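Local atomic coordinates of FACT complex subunit SPT16 (Ashbya gossypii, PDB entry 6A8M), a protein that probably acts, as a subunit of the FACT complex, as a histone chaperone that reorganizes nucleosomes during transcription, DNA replication and DNA repair. Residues Phe9-Phe12 with Glu13-Leu17; Leu115-Phe118 with Glu119-Val122; Asp193-Met196 with Asn197-Ser200; Ile261-Gly265 with Pro266-Leu270; Gln325-Ile329 with Asn330-Arg334. One frame throughout, in Å; residues are numbered along the deposited sequence.

Interaction 1. Residues Phe9-Phe12 with Glu13-Leu17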
loop_
_atom_site.group_PDB
_atom_site.type_symbol
_atom_site.label_atom_id
_atom_site.label_comp_id
_atom_site.label_asym_id
_atom_site.label_seq_id
_atom_site.Cartn_x
_atom_site.Cartn_y
_atom_site.Cartn_z
ATOM N N PHE A 9 -6.154 -17.372 13.070
ATOM C CA PHE A 9 -5.003 -17.735 13.882
ATOM C C PHE A 9 -3.993 -18.631 13.169
ATOM O O PHE A 9 -2.845 -18.708 13.614
ATOM C CB PHE A 9 -5.470 -18.373 15.195
ATOM C CG PHE A 9 -5.403 -17.429 16.349
ATOM C CD1 PHE A 9 -4.205 -17.246 17.024
ATOM C CD2 PHE A 9 -6.504 -16.664 16.710
ATOM C CE1 PHE A 9 -4.109 -16.339 18.070
ATOM C CE2 PHE A 9 -6.419 -15.757 17.759
ATOM C CZ PHE A 9 -5.221 -15.596 18.436
ATOM N N SER A 10 -4.356 -19.318 12.086
ATOM C CA SER A 10 -3.292 -19.998 11.350
ATOM C C SER A 10 -2.429 -18.973 10.631
ATOM O O SER A 10 -1.205 -19.099 10.580
ATOM C CB SER A 10 -3.863 -21.028 10.372
ATOM O OG SER A 10 -4.786 -20.446 9.475
ATOM N N THR A 11 -3.062 -17.920 10.122
ATOM C CA THR A 11 -2.347 -16.820 9.501
ATOM C C THR A 11 -1.509 -16.061 10.529
ATOM O O THR A 11 -0.339 -15.737 10.278
ATOM C CB THR A 11 -3.371 -15.912 8.822
ATOM O OG1 THR A 11 -3.982 -16.623 7.727
ATOM C CG2 THR A 11 -2.730 -14.702 8.315
ATOM N N PHE A 12 -2.092 -15.791 11.698
ATOM C CA PHE A 12 -1.359 -15.140 12.785
ATOM C C PHE A 12 -0.124 -15.940 13.164
ATOM O O PHE A 12 0.967 -15.383 13.283
ATOM C CB PHE A 12 -2.270 -14.968 14.000
ATOM C CG PHE A 12 -1.569 -14.457 15.225
ATOM C CD1 PHE A 12 -1.361 -13.099 15.405
ATOM C CD2 PHE A 12 -1.134 -15.330 16.211
ATOM C CE1 PHE A 12 -0.710 -12.618 16.544
ATOM C CE2 PHE A 12 -0.486 -14.864 17.355
ATOM C CZ PHE A 12 -0.278 -13.497 17.517
ATOM N N GLU A 13 -0.279 -17.260 13.343
ATOM C CA GLU A 13 0.847 -18.105 13.729
ATOM C C GLU A 13 1.953 -18.094 12.675
ATOM O O GLU A 13 3.129 -17.886 12.992
ATOM C CB GLU A 13 0.351 -19.536 13.981
ATOM C CG GLU A 13 1.463 -20.485 14.375
ATOM C CD GLU A 13 0.986 -21.902 14.631
ATOM O OE1 GLU A 13 -0.140 -22.103 15.145
ATOM O OE2 GLU A 13 1.767 -22.822 14.328
ATOM N N ASN A 14 1.595 -18.310 11.409
ATOM C CA ASN A 14 2.611 -18.385 10.360
ATOM C C ASN A 14 3.359 -17.067 10.210
ATOM O O ASN A 14 4.582 -17.056 10.024
ATOM C CB ASN A 14 1.964 -18.779 9.033
ATOM C CG ASN A 14 1.556 -20.228 9.005
ATOM O OD1 ASN A 14 2.080 -21.047 9.770
ATOM N ND2 ASN A 14 0.617 -20.562 8.132
ATOM N N ARG A 15 2.648 -15.948 10.319
ATOM C CA ARG A 15 3.276 -14.650 10.090
ATOM C C ARG A 15 4.100 -14.213 11.294
ATOM O O ARG A 15 5.194 -13.658 11.137
ATOM C CB ARG A 15 2.202 -13.613 9.732
ATOM C CG ARG A 15 1.510 -13.955 8.403
ATOM C CD ARG A 15 0.469 -12.942 7.979
ATOM N NE ARG A 15 -0.221 -13.346 6.743
ATOM C CZ ARG A 15 -1.307 -12.750 6.258
ATOM N NH1 ARG A 15 -1.856 -11.729 6.901
ATOM N NH2 ARG A 15 -1.886 -13.214 5.143
ATOM N N LEU A 16 3.586 -14.458 12.499
ATOM C CA LEU A 16 4.357 -14.165 13.705
ATOM C C LEU A 16 5.619 -15.009 13.772
ATOM O O LEU A 16 6.692 -14.499 14.109
ATOM C CB LEU A 16 3.510 -14.385 14.955
ATOM C CG LEU A 16 4.254 -14.040 16.254
ATOM C CD1 LEU A 16 4.697 -12.571 16.217
ATOM C CD2 LEU A 16 3.386 -14.296 17.480
ATOM N N LEU A 17 5.522 -16.302 13.432
ATOM C CA LEU A 17 6.715 -17.144 13.434
ATOM C C LEU A 17 7.684 -16.740 12.326
ATOM O O LEU A 17 8.902 -16.762 12.532
ATOM C CB LEU A 17 6.329 -18.615 13.307
ATOM C CG LEU A 17 5.611 -19.185 14.534
ATOM C CD1 LEU A 17 5.400 -20.670 14.360
ATOM C CD2 LEU A 17 6.409 -18.900 15.792
HETATM O O HOH W 1 -2.478 -21.116 15.360
#
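The opening turns of helix 9-22, the first helix of the SPT16 N-terminal lobe, carry two i to i+4 side-chain pairs, T11 with R15 and F12 with L16. Four backbone bonds hold the turns, from E13 N to F9 O through L16 N to F12 O, the last of them 2.9 Å long. T11 lies alongside R15 and sets its methyl CG2 over the centre of one guanidinium face, 3.2 Å from R15 CZ. R15 reaches this position by running straight out from CG to NE, and T11 turns CG2 anti to its own N, leaving OG1 for D8. The terminal nitrogens of the guanidinium are engaged as well, NH2 in a salt bridge with D178 and NH1 with the backbone oxygen of W55, so the plane is probably fixed in rotation. On the buried side F12 (CG anti to N, chi1 173°) sits beside L16, and both side chains reach I102 of strand 101-106. E13, by contrast, stretches away to a salt bridge with K95, while a water donates to both F9 O and E13 OE1. The apolar pair closes where F12 CZ comes within 3.8 Å of L16 CD2.

Interaction 2. Residues Leu115-Phe118 with Glu119-Val122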
loop_
_atom_site.group_PDB
_atom_site.type_symbol
_atom_site.label_atom_id
_atom_site.label_comp_id
_atom_site.label_asym_id
_atom_site.label_seq_id
_atom_site.Cartn_x
_atom_site.Cartn_y
_atom_site.Cartn_z
ATOM N N LEU A 115 2.571 1.132 33.593
ATOM C CA LEU A 115 3.958 1.542 33.815
ATOM C C LEU A 115 4.820 0.366 34.276
ATOM O O LEU A 115 5.934 0.153 33.769
ATOM C CB LEU A 115 4.008 2.668 34.844
ATOM C CG LEU A 115 5.399 3.123 35.267
ATOM C CD1 LEU A 115 6.115 3.826 34.115
ATOM C CD2 LEU A 115 5.317 4.039 36.498
ATOM N N LYS A 116 4.306 -0.425 35.213
ATOM C CA LYS A 116 5.067 -1.557 35.719
ATOM C C LYS A 116 5.250 -2.605 34.634
ATOM O O LYS A 116 6.330 -3.196 34.518
ATOM C CB LYS A 116 4.373 -2.158 36.938
ATOM C CG LYS A 116 5.147 -3.295 37.628
ATOM C CD LYS A 116 6.521 -2.845 38.101
ATOM C CE LYS A 116 7.203 -3.898 38.975
ATOM N NZ LYS A 116 7.171 -5.260 38.382
ATOM N N LEU A 117 4.206 -2.841 33.831
ATOM C CA LEU A 117 4.337 -3.757 32.703
ATOM C C LEU A 117 5.427 -3.280 31.750
ATOM O O LEU A 117 6.265 -4.071 31.300
ATOM C CB LEU A 117 2.995 -3.903 31.964
ATOM C CG LEU A 117 1.843 -4.583 32.716
ATOM C CD1 LEU A 117 0.604 -4.734 31.830
ATOM C CD2 LEU A 117 2.278 -5.935 33.259
ATOM N N PHE A 118 5.446 -1.975 31.443
ATOM C CA PHE A 118 6.485 -1.440 30.568
ATOM C C PHE A 118 7.866 -1.637 31.176
ATOM O O PHE A 118 8.823 -1.966 30.469
ATOM C CB PHE A 118 6.256 0.055 30.302
ATOM C CG PHE A 118 4.983 0.365 29.568
ATOM C CD1 PHE A 118 4.398 -0.566 28.719
ATOM C CD2 PHE A 118 4.376 1.607 29.721
ATOM C CE1 PHE A 118 3.242 -0.282 28.032
ATOM C CE2 PHE A 118 3.200 1.909 29.026
ATOM C CZ PHE A 118 2.635 0.964 28.182
ATOM N N GLU A 119 7.986 -1.426 32.491
ATOM C CA GLU A 119 9.262 -1.642 33.165
ATOM C C GLU A 119 9.660 -3.114 33.109
ATOM O O GLU A 119 10.816 -3.437 32.805
ATOM C CB GLU A 119 9.189 -1.139 34.613
ATOM C CG GLU A 119 9.138 0.382 34.694
ATOM C CD GLU A 119 8.656 0.913 36.037
ATOM O OE1 GLU A 119 8.211 0.116 36.890
ATOM O OE2 GLU A 119 8.729 2.147 36.236
ATOM N N ASP A 120 8.712 -4.015 33.407
ATOM C CA ASP A 120 8.927 -5.457 33.230
ATOM C C ASP A 120 9.413 -5.777 31.823
ATOM O O ASP A 120 10.356 -6.556 31.636
ATOM C CB ASP A 120 7.635 -6.233 33.479
ATOM C CG ASP A 120 7.163 -6.170 34.901
ATOM O OD1 ASP A 120 7.907 -5.655 35.764
ATOM O OD2 ASP A 120 6.023 -6.643 35.135
ATOM N N LEU A 121 8.760 -5.197 30.811
ATOM C CA LEU A 121 9.126 -5.509 29.435
ATOM C C LEU A 121 10.535 -5.018 29.112
ATOM O O LEU A 121 11.308 -5.728 28.463
ATOM C CB LEU A 121 8.107 -4.911 28.472
ATOM C CG LEU A 121 8.519 -5.164 27.018
ATOM C CD1 LEU A 121 8.322 -6.633 26.646
ATOM C CD2 LEU A 121 7.810 -4.251 26.102
ATOM N N VAL A 122 10.897 -3.819 29.584
ATOM C CA VAL A 122 12.263 -3.325 29.405
ATOM C C VAL A 122 13.288 -4.294 30.003
ATOM O O VAL A 122 14.375 -4.481 29.444
ATOM C CB VAL A 122 12.390 -1.902 29.991
ATOM C CG1 VAL A 122 13.776 -1.665 30.528
ATOM C CG2 VAL A 122 12.046 -0.884 28.909
#
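K116 and D120 meet one turn apart in a salt bridge, NZ lying 2.7 Å from D120 OD1 on the syn lone pair of that oxygen. The lysine gets there by bending twice, at chi2 (59°) and again at chi4 (49°), which folds the amine over the next turn. E119 leans the opposite way along the chain: its OE2 rests 3.6 Å from L115 CG, and its OE1 lies as far from K116 CD, an approach to the aliphatic part of the lysine rather than to its charge. Beneath these side chains the backbone sets the spacing, with D120 N reaching K116 O at 2.8 Å in an almost straight bond (175°). Further out, the apolar flank meets both a helix and the sheet. F118 meets F144 and W148 edge-to-face, V122 packs on V151 and A155 of helix 143-158, and L121 lies on L65, V74 and W105 of the sheet. The whole is an amphipathic helix of the N-terminal lobe, charged i to i+4 pair outward and apolar face against the mixed sheet and helix 143-158.

Interaction 3. Residues Asp193-Met196 with Asn197-Ser200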
loop_
_atom_site.group_PDB
_atom_site.type_symbol
_atom_site.label_atom_id
_atom_site.label_comp_id
_atom_site.label_asym_id
_atom_site.label_seq_id
_atom_site.Cartn_x
_atom_site.Cartn_y
_atom_site.Cartn_z
ATOM N N ASP A 193 -11.180 -0.755 -10.566
ATOM C CA ASP A 193 -11.799 -0.762 -11.889
ATOM C C ASP A 193 -13.169 -0.090 -11.877
ATOM O O ASP A 193 -13.481 0.713 -12.761
ATOM C CB ASP A 193 -11.978 -2.198 -12.394
ATOM C CG ASP A 193 -10.710 -2.828 -12.946
ATOM O OD1 ASP A 193 -9.704 -2.123 -13.175
ATOM O OD2 ASP A 193 -10.761 -4.059 -13.159
ATOM N N LYS A 194 -14.020 -0.443 -10.904
ATOM C CA LYS A 194 -15.385 0.083 -10.894
ATOM C C LYS A 194 -15.390 1.592 -10.719
ATOM O O LYS A 194 -16.197 2.291 -11.340
ATOM C CB LYS A 194 -16.201 -0.542 -9.769
ATOM C CG LYS A 194 -16.455 -2.015 -9.936
ATOM C CD LYS A 194 -17.203 -2.267 -11.215
ATOM C CE LYS A 194 -17.951 -3.551 -11.122
ATOM N NZ LYS A 194 -18.825 -3.701 -12.318
ATOM N N PHE A 195 -14.540 2.094 -9.833
ATOM C CA PHE A 195 -14.479 3.530 -9.595
ATOM C C PHE A 195 -13.811 4.273 -10.744
ATOM O O PHE A 195 -14.206 5.409 -11.046
ATOM C CB PHE A 195 -13.803 3.795 -8.245
ATOM C CG PHE A 195 -14.721 3.509 -7.094
ATOM C CD1 PHE A 195 -15.706 4.425 -6.758
ATOM C CD2 PHE A 195 -14.670 2.306 -6.423
ATOM C CE1 PHE A 195 -16.619 4.154 -5.739
ATOM C CE2 PHE A 195 -15.570 2.030 -5.406
ATOM C CZ PHE A 195 -16.539 2.953 -5.062
ATOM N N MET A 196 -12.822 3.667 -11.416
ATOM C CA MET A 196 -12.307 4.310 -12.627
ATOM C C MET A 196 -13.400 4.414 -13.691
ATOM O O MET A 196 -13.505 5.437 -14.390
ATOM C CB MET A 196 -11.080 3.557 -13.166
ATOM C CG MET A 196 -10.414 4.244 -14.375
ATOM S SD MET A 196 -9.927 5.968 -14.082
ATOM C CE MET A 196 -8.482 5.737 -13.056
ATOM N N ASN A 197 -14.237 3.377 -13.817
ATOM C CA ASN A 197 -15.369 3.457 -14.738
ATOM C C ASN A 197 -16.292 4.616 -14.380
ATOM O O ASN A 197 -16.737 5.359 -15.263
ATOM C CB ASN A 197 -16.165 2.158 -14.751
ATOM C CG ASN A 197 -17.380 2.261 -15.668
ATOM O OD1 ASN A 197 -17.226 2.383 -16.879
ATOM N ND2 ASN A 197 -18.585 2.281 -15.091
ATOM N N LEU A 198 -16.624 4.756 -13.089
ATOM C CA LEU A 198 -17.490 5.849 -12.653
ATOM C C LEU A 198 -16.838 7.181 -12.940
ATOM O O LEU A 198 -17.505 8.136 -13.353
ATOM C CB LEU A 198 -17.766 5.759 -11.156
ATOM C CG LEU A 198 -18.773 4.772 -10.608
ATOM C CD1 LEU A 198 -18.765 4.919 -9.101
ATOM C CD2 LEU A 198 -20.168 5.036 -11.178
ATOM N N LEU A 199 -15.529 7.253 -12.710
ATOM C CA LEU A 199 -14.788 8.474 -12.962
ATOM C C LEU A 199 -14.862 8.851 -14.430
ATOM O O LEU A 199 -15.097 10.011 -14.772
ATOM C CB LEU A 199 -13.339 8.295 -12.531
ATOM C CG LEU A 199 -12.508 9.565 -12.484
ATOM C CD1 LEU A 199 -11.408 9.359 -11.450
ATOM C CD2 LEU A 199 -11.901 9.885 -13.851
ATOM N N SER A 200 -14.616 7.889 -15.315
ATOM C CA SER A 200 -14.664 8.204 -16.739
ATOM C C SER A 200 -16.037 8.747 -17.130
ATOM O O SER A 200 -16.135 9.751 -17.838
ATOM C CB SER A 200 -14.314 6.974 -17.572
ATOM O OG SER A 200 -14.488 7.258 -18.960
HETATM O O HOH W 2 -18.658 1.439 -12.075
#
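The F195 ring receives L198 CD1 obliquely, 3.9 Å from its CD1, and meets the ring of W256 edge-to-face. This i to i+3 pair lies on helix 179-208, a long helix packed against strands 285-295 and 298-308 of the M24 domain, whose family fold is known as pita-bread. The two side chains run side by side and point the same way: nearly a turn apart on the helix, each sets CG anti to its own carbonyl carbon (chi1 -76° in F195, -78° in L198). Their common direction leads to helix 229-233, where F195 touches L232 and L198 touches F231. M196 takes another course, with CG anti to N and two further bends, and lays its sulfur loosely against L199, SD to CD2 4.4 Å; both residues reach A289 of strand 285-295. The polar ends are settled beyond the turn: D193 accepts the backbone N-H groups of N433 and Y434 on its two carboxylate oxygens, and K194 forms a salt bridge with E238. Regular backbone bonds join the turns, S200 N to M196 O being 2.8 Å long. On the polar flank a single water donates to K194 O at 2.7 Å and accepts from N197 ND2 at 3.1 Å.

Interaction 4. Residues Ile261-Gly265 with Pro266-Leu270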
loop_
_atom_site.group_PDB
_atom_site.type_symbol
_atom_site.label_atom_id
_atom_site.label_comp_id
_atom_site.label_asym_id
_atom_site.label_seq_id
_atom_site.Cartn_x
_atom_site.Cartn_y
_atom_site.Cartn_z
ATOM N N ILE A 261 -7.367 11.206 -7.856
ATOM C CA ILE A 261 -6.600 12.301 -8.427
ATOM C C ILE A 261 -7.067 12.504 -9.861
ATOM O O ILE A 261 -7.025 11.564 -10.667
ATOM C CB ILE A 261 -5.091 12.015 -8.411
ATOM C CG1 ILE A 261 -4.585 11.797 -6.974
ATOM C CG2 ILE A 261 -4.336 13.160 -9.099
ATOM C CD1 ILE A 261 -3.174 11.194 -6.891
ATOM N N ILE A 262 -7.489 13.723 -10.179
ATOM C CA ILE A 262 -7.748 14.158 -11.545
ATOM C C ILE A 262 -6.888 15.392 -11.815
ATOM O O ILE A 262 -6.816 16.300 -10.977
ATOM C CB ILE A 262 -9.240 14.465 -11.774
ATOM C CG1 ILE A 262 -10.076 13.197 -11.532
ATOM C CG2 ILE A 262 -9.519 15.033 -13.184
ATOM C CD1 ILE A 262 -11.572 13.477 -11.589
ATOM N N GLN A 263 -6.200 15.393 -12.957
ATOM C CA GLN A 263 -5.420 16.543 -13.422
ATOM C C GLN A 263 -5.694 16.694 -14.909
ATOM O O GLN A 263 -5.254 15.862 -15.709
ATOM C CB GLN A 263 -3.918 16.353 -13.165
ATOM C CG GLN A 263 -3.567 16.209 -11.699
ATOM C CD GLN A 263 -2.102 15.916 -11.487
ATOM O OE1 GLN A 263 -1.340 15.749 -12.447
ATOM N NE2 GLN A 263 -1.698 15.838 -10.231
ATOM N N SER A 264 -6.411 17.749 -15.287
ATOM C CA SER A 264 -6.768 17.944 -16.683
ATOM C C SER A 264 -5.879 18.957 -17.400
ATOM O O SER A 264 -6.102 19.203 -18.590
ATOM C CB SER A 264 -8.226 18.380 -16.795
ATOM O OG SER A 264 -8.388 19.632 -16.164
ATOM N N GLY A 265 -4.890 19.545 -16.723
ATOM C CA GLY A 265 -4.030 20.514 -17.360
ATOM C C GLY A 265 -4.489 21.958 -17.229
ATOM O O GLY A 265 -5.604 22.251 -16.765
ATOM N N PRO A 266 -3.635 22.911 -17.668
ATOM C CA PRO A 266 -2.388 22.672 -18.408
ATOM C C PRO A 266 -1.176 22.261 -17.538
ATOM O O PRO A 266 -0.138 21.869 -18.092
ATOM C CB PRO A 266 -2.133 24.023 -19.085
ATOM C CG PRO A 266 -2.662 25.035 -18.080
ATOM C CD PRO A 266 -3.935 24.353 -17.549
ATOM N N LYS A 267 -1.278 22.341 -16.213
ATOM C CA LYS A 267 -0.192 21.912 -15.342
ATOM C C LYS A 267 -0.519 20.567 -14.707
ATOM O O LYS A 267 -1.606 20.380 -14.146
ATOM C CB LYS A 267 0.093 22.947 -14.259
ATOM C CG LYS A 267 0.363 24.339 -14.831
ATOM C CD LYS A 267 1.611 24.348 -15.706
ATOM C CE LYS A 267 1.935 25.767 -16.175
ATOM N NZ LYS A 267 1.988 26.706 -15.003
ATOM N N TYR A 268 0.423 19.635 -14.788
ATOM C CA TYR A 268 0.248 18.304 -14.232
ATOM C C TYR A 268 1.385 17.999 -13.268
ATOM O O TYR A 268 2.472 18.568 -13.358
ATOM C CB TYR A 268 0.221 17.223 -15.308
ATOM C CG TYR A 268 -0.672 17.456 -16.508
ATOM C CD1 TYR A 268 -0.275 18.290 -17.555
ATOM C CD2 TYR A 268 -1.884 16.785 -16.630
ATOM C CE1 TYR A 268 -1.090 18.465 -18.675
ATOM C CE2 TYR A 268 -2.695 16.956 -17.732
ATOM C CZ TYR A 268 -2.301 17.786 -18.756
ATOM O OH TYR A 268 -3.100 17.927 -19.873
ATOM N N ASP A 269 1.126 17.076 -12.356
ATOM C CA ASP A 269 2.071 16.756 -11.290
ATOM C C ASP A 269 2.039 15.245 -11.102
ATOM O O ASP A 269 1.016 14.691 -10.698
ATOM C CB ASP A 269 1.708 17.511 -10.006
ATOM C CG ASP A 269 2.721 17.305 -8.878
ATOM O OD1 ASP A 269 3.700 16.529 -9.041
ATOM O OD2 ASP A 269 2.525 17.940 -7.823
ATOM N N LEU A 270 3.139 14.576 -11.432
ATOM C CA LEU A 270 3.244 13.123 -11.334
ATOM C C LEU A 270 4.061 12.671 -10.134
ATOM O O LEU A 270 4.310 11.465 -9.980
ATOM C CB LEU A 270 3.853 12.550 -12.611
ATOM C CG LEU A 270 3.151 13.006 -13.887
ATOM C CD1 LEU A 270 3.660 12.271 -15.124
ATOM C CD2 LEU A 270 1.635 12.850 -13.700
HETATM O O HOH W 3 -4.314 20.349 -13.987
#
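Q263 and D269 are joined where strand 261-263 of the pita-bread M24 domain ends and the chain doubles back through a loop with a cis peptide bond between G265 and P266. Hydrogen bonds come first. The primary amide of Q263 grips the backbone of D269 twice: D269 N donates to OE1 at 2.8 Å in a straight line (178°), though from above the carbonyl plane, whereas NE2 gives a more bent bond to D269 O at 3.0 Å, lying on a lone pair of that oxygen. An extended chain beyond CG carries the amide to the returning backbone, and NE2 is also bonded to R275 O, so three bonds in all fix the amide. Aromatic contacts follow. The Y268 ring turns one face to G265, whose CA stands over it toward the rim, 3.9 Å from the ring centroid in a CH-pi contact, while Q263 O approaches the ring edge, 3.4 Å from CE2. Y268 OH bonds to C286 O, which ties the ring to strand 285-295. G265 itself has a positive phi of 92°, a backbone shape suited to a residue without a side chain. Water-mediated contact completes the turn: one water accepts from G265 N at 2.9 Å and lies 2.7 Å from K267 O.

Interaction 5. Residues Gln325-Ile329 with Asn330-Arg334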
loop_
_atom_site.group_PDB
_atom_site.type_symbol
_atom_site.label_atom_id
_atom_site.label_comp_id
_atom_site.label_asym_id
_atom_site.label_seq_id
_atom_site.Cartn_x
_atom_site.Cartn_y
_atom_site.Cartn_z
ATOM N N GLN A 325 4.280 0.072 -21.152
ATOM C CA GLN A 325 3.745 -0.673 -20.015
ATOM C C GLN A 325 3.784 -2.167 -20.290
ATOM O O GLN A 325 4.155 -2.962 -19.419
ATOM C CB GLN A 325 2.310 -0.231 -19.703
ATOM C CG GLN A 325 1.843 -0.799 -18.350
ATOM C CD GLN A 325 0.339 -0.846 -18.180
ATOM O OE1 GLN A 325 -0.392 -1.316 -19.065
ATOM N NE2 GLN A 325 -0.132 -0.392 -17.023
ATOM N N GLU A 326 3.417 -2.560 -21.506
ATOM C CA GLU A 326 3.460 -3.970 -21.875
ATOM C C GLU A 326 4.878 -4.523 -21.775
ATOM O O GLU A 326 5.082 -5.636 -21.276
ATOM C CB GLU A 326 2.900 -4.146 -23.288
ATOM C CG GLU A 326 3.005 -5.564 -23.831
ATOM C CD GLU A 326 2.094 -6.543 -23.111
ATOM O OE1 GLU A 326 1.020 -6.127 -22.633
ATOM O OE2 GLU A 326 2.460 -7.734 -23.020
ATOM N N GLU A 327 5.869 -3.754 -22.240
ATOM C CA GLU A 327 7.262 -4.176 -22.115
ATOM C C GLU A 327 7.637 -4.391 -20.655
ATOM O O GLU A 327 8.306 -5.372 -20.316
ATOM C CB GLU A 327 8.171 -3.132 -22.774
ATOM C CG GLU A 327 9.664 -3.196 -22.396
ATOM C CD GLU A 327 10.412 -4.401 -22.957
ATOM O OE1 GLU A 327 9.822 -5.175 -23.734
ATOM O OE2 GLU A 327 11.609 -4.575 -22.625
ATOM N N ILE A 328 7.215 -3.485 -19.773
ATOM C CA ILE A 328 7.508 -3.644 -18.352
ATOM C C ILE A 328 6.798 -4.875 -17.799
ATOM O O ILE A 328 7.420 -5.740 -17.174
ATOM C CB ILE A 328 7.114 -2.370 -17.582
ATOM C CG1 ILE A 328 7.984 -1.213 -18.025
ATOM C CG2 ILE A 328 7.269 -2.553 -16.080
ATOM C CD1 ILE A 328 7.465 0.096 -17.523
ATOM N N ILE A 329 5.491 -4.988 -18.050
ATOM C CA ILE A 329 4.704 -6.026 -17.385
ATOM C C ILE A 329 5.096 -7.409 -17.881
ATOM O O ILE A 329 5.303 -8.338 -17.088
ATOM C CB ILE A 329 3.201 -5.769 -17.575
ATOM C CG1 ILE A 329 2.770 -4.540 -16.764
ATOM C CG2 ILE A 329 2.403 -7.038 -17.209
ATOM C CD1 ILE A 329 1.330 -4.061 -17.008
ATOM N N ASN A 330 5.215 -7.579 -19.191
ATOM C CA ASN A 330 5.353 -8.918 -19.735
ATOM C C ASN A 330 6.772 -9.258 -20.173
ATOM O O ASN A 330 7.038 -10.407 -20.548
ATOM C CB ASN A 330 4.334 -9.107 -20.868
ATOM C CG ASN A 330 2.913 -9.330 -20.317
ATOM O OD1 ASN A 330 2.708 -10.191 -19.456
ATOM N ND2 ASN A 330 1.951 -8.531 -20.768
ATOM N N ASN A 331 7.710 -8.318 -20.073
ATOM C CA ASN A 331 9.096 -8.638 -20.351
ATOM C C ASN A 331 10.037 -8.390 -19.182
ATOM O O ASN A 331 10.890 -9.229 -18.913
ATOM C CB ASN A 331 9.580 -7.852 -21.567
ATOM C CG ASN A 331 10.866 -8.392 -22.112
ATOM O OD1 ASN A 331 11.049 -9.609 -22.187
ATOM N ND2 ASN A 331 11.781 -7.503 -22.474
ATOM N N LEU A 332 9.917 -7.266 -18.474
ATOM C CA LEU A 332 10.921 -6.918 -17.467
ATOM C C LEU A 332 10.575 -7.399 -16.067
ATOM O O LEU A 332 11.477 -7.576 -15.240
ATOM C CB LEU A 332 11.124 -5.399 -17.447
ATOM C CG LEU A 332 11.625 -4.833 -18.770
ATOM C CD1 LEU A 332 11.554 -3.323 -18.774
ATOM C CD2 LEU A 332 13.051 -5.304 -19.031
ATOM N N LEU A 333 9.295 -7.590 -15.764
ATOM C CA LEU A 333 8.868 -8.008 -14.432
ATOM C C LEU A 333 9.133 -9.501 -14.270
ATOM O O LEU A 333 8.281 -10.337 -14.557
ATOM C CB LEU A 333 7.398 -7.684 -14.238
ATOM C CG LEU A 333 6.953 -6.636 -13.246
ATOM C CD1 LEU A 333 5.472 -6.807 -13.007
ATOM C CD2 LEU A 333 7.766 -6.706 -11.941
ATOM N N ARG A 334 10.332 -9.851 -13.807
ATOM C CA ARG A 334 10.769 -11.234 -13.750
ATOM C C ARG A 334 11.313 -11.560 -12.368
ATOM O O ARG A 334 11.928 -10.717 -11.715
ATOM C CB ARG A 334 11.841 -11.500 -14.808
ATOM C CG ARG A 334 11.398 -11.106 -16.200
HETATM O O HOH W 4 7.453 -10.432 -17.175
#
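E326 and E327 both set CG anti to the backbone N and then bend at chi2 (69° and 70°), which swings their carboxylates forward to N330 and N331, each four residues on. For E327 the result is a nearly straight bond (164°): N331 ND2 donates to OE2 at 2.9 Å, with the oxygen in the amide plane but the nitrogen above the carboxylate plane. The matching pair, N330 ND2 and E326 OE2, is modelled so close that its exact geometry is doubtful. Underneath, helix 312-332 widens as it ends. L332 N reaches back five residues to E327 O at 3.1 Å, L333 N likewise to I328 O at 3.0 Å, and N331 N makes only a weak bond to E327 O. This pi-type turn runs into an inverse gamma turn centred on L333, where a water donates to both I329 O (3.0 Å) and L333 O (2.7 Å). On the inner side I328 CG1 lies 4.2 Å from L332 CD1, and L333 packs on F395, V421 and L423 of the sheet. The chemistry implies a helix end held in two ways: an asparagine amide bonded to a carboxylate (N331 to E327) on the outer side, and shared carbonyl acceptors with one water where the regular backbone pattern gives out.

In the fold
Five local contacts show how the place of a turn in the fold sets its chemistry. Interactions 1 and 2 belong to the N-terminal lobe, on helices that both pack against strand 101-106, with centres about 26 Å apart; the other three belong to the M24 domain. Interaction 3 is the buried one, chiefly apolar, and touches interaction 4 where L199 CD1 lies 4.1 Å from I262 CG1. Polar groups carry more of the contact in interactions 1, 2 and 5: a buried guanidinium stacked against a methyl group in interaction 1, an ion pair in interaction 2, a carboxylate-amide bond in interaction 5. Interaction 4 alone lies outside a helix, and there a side-chain amide and an aromatic ring join the strand end to the loop that follows.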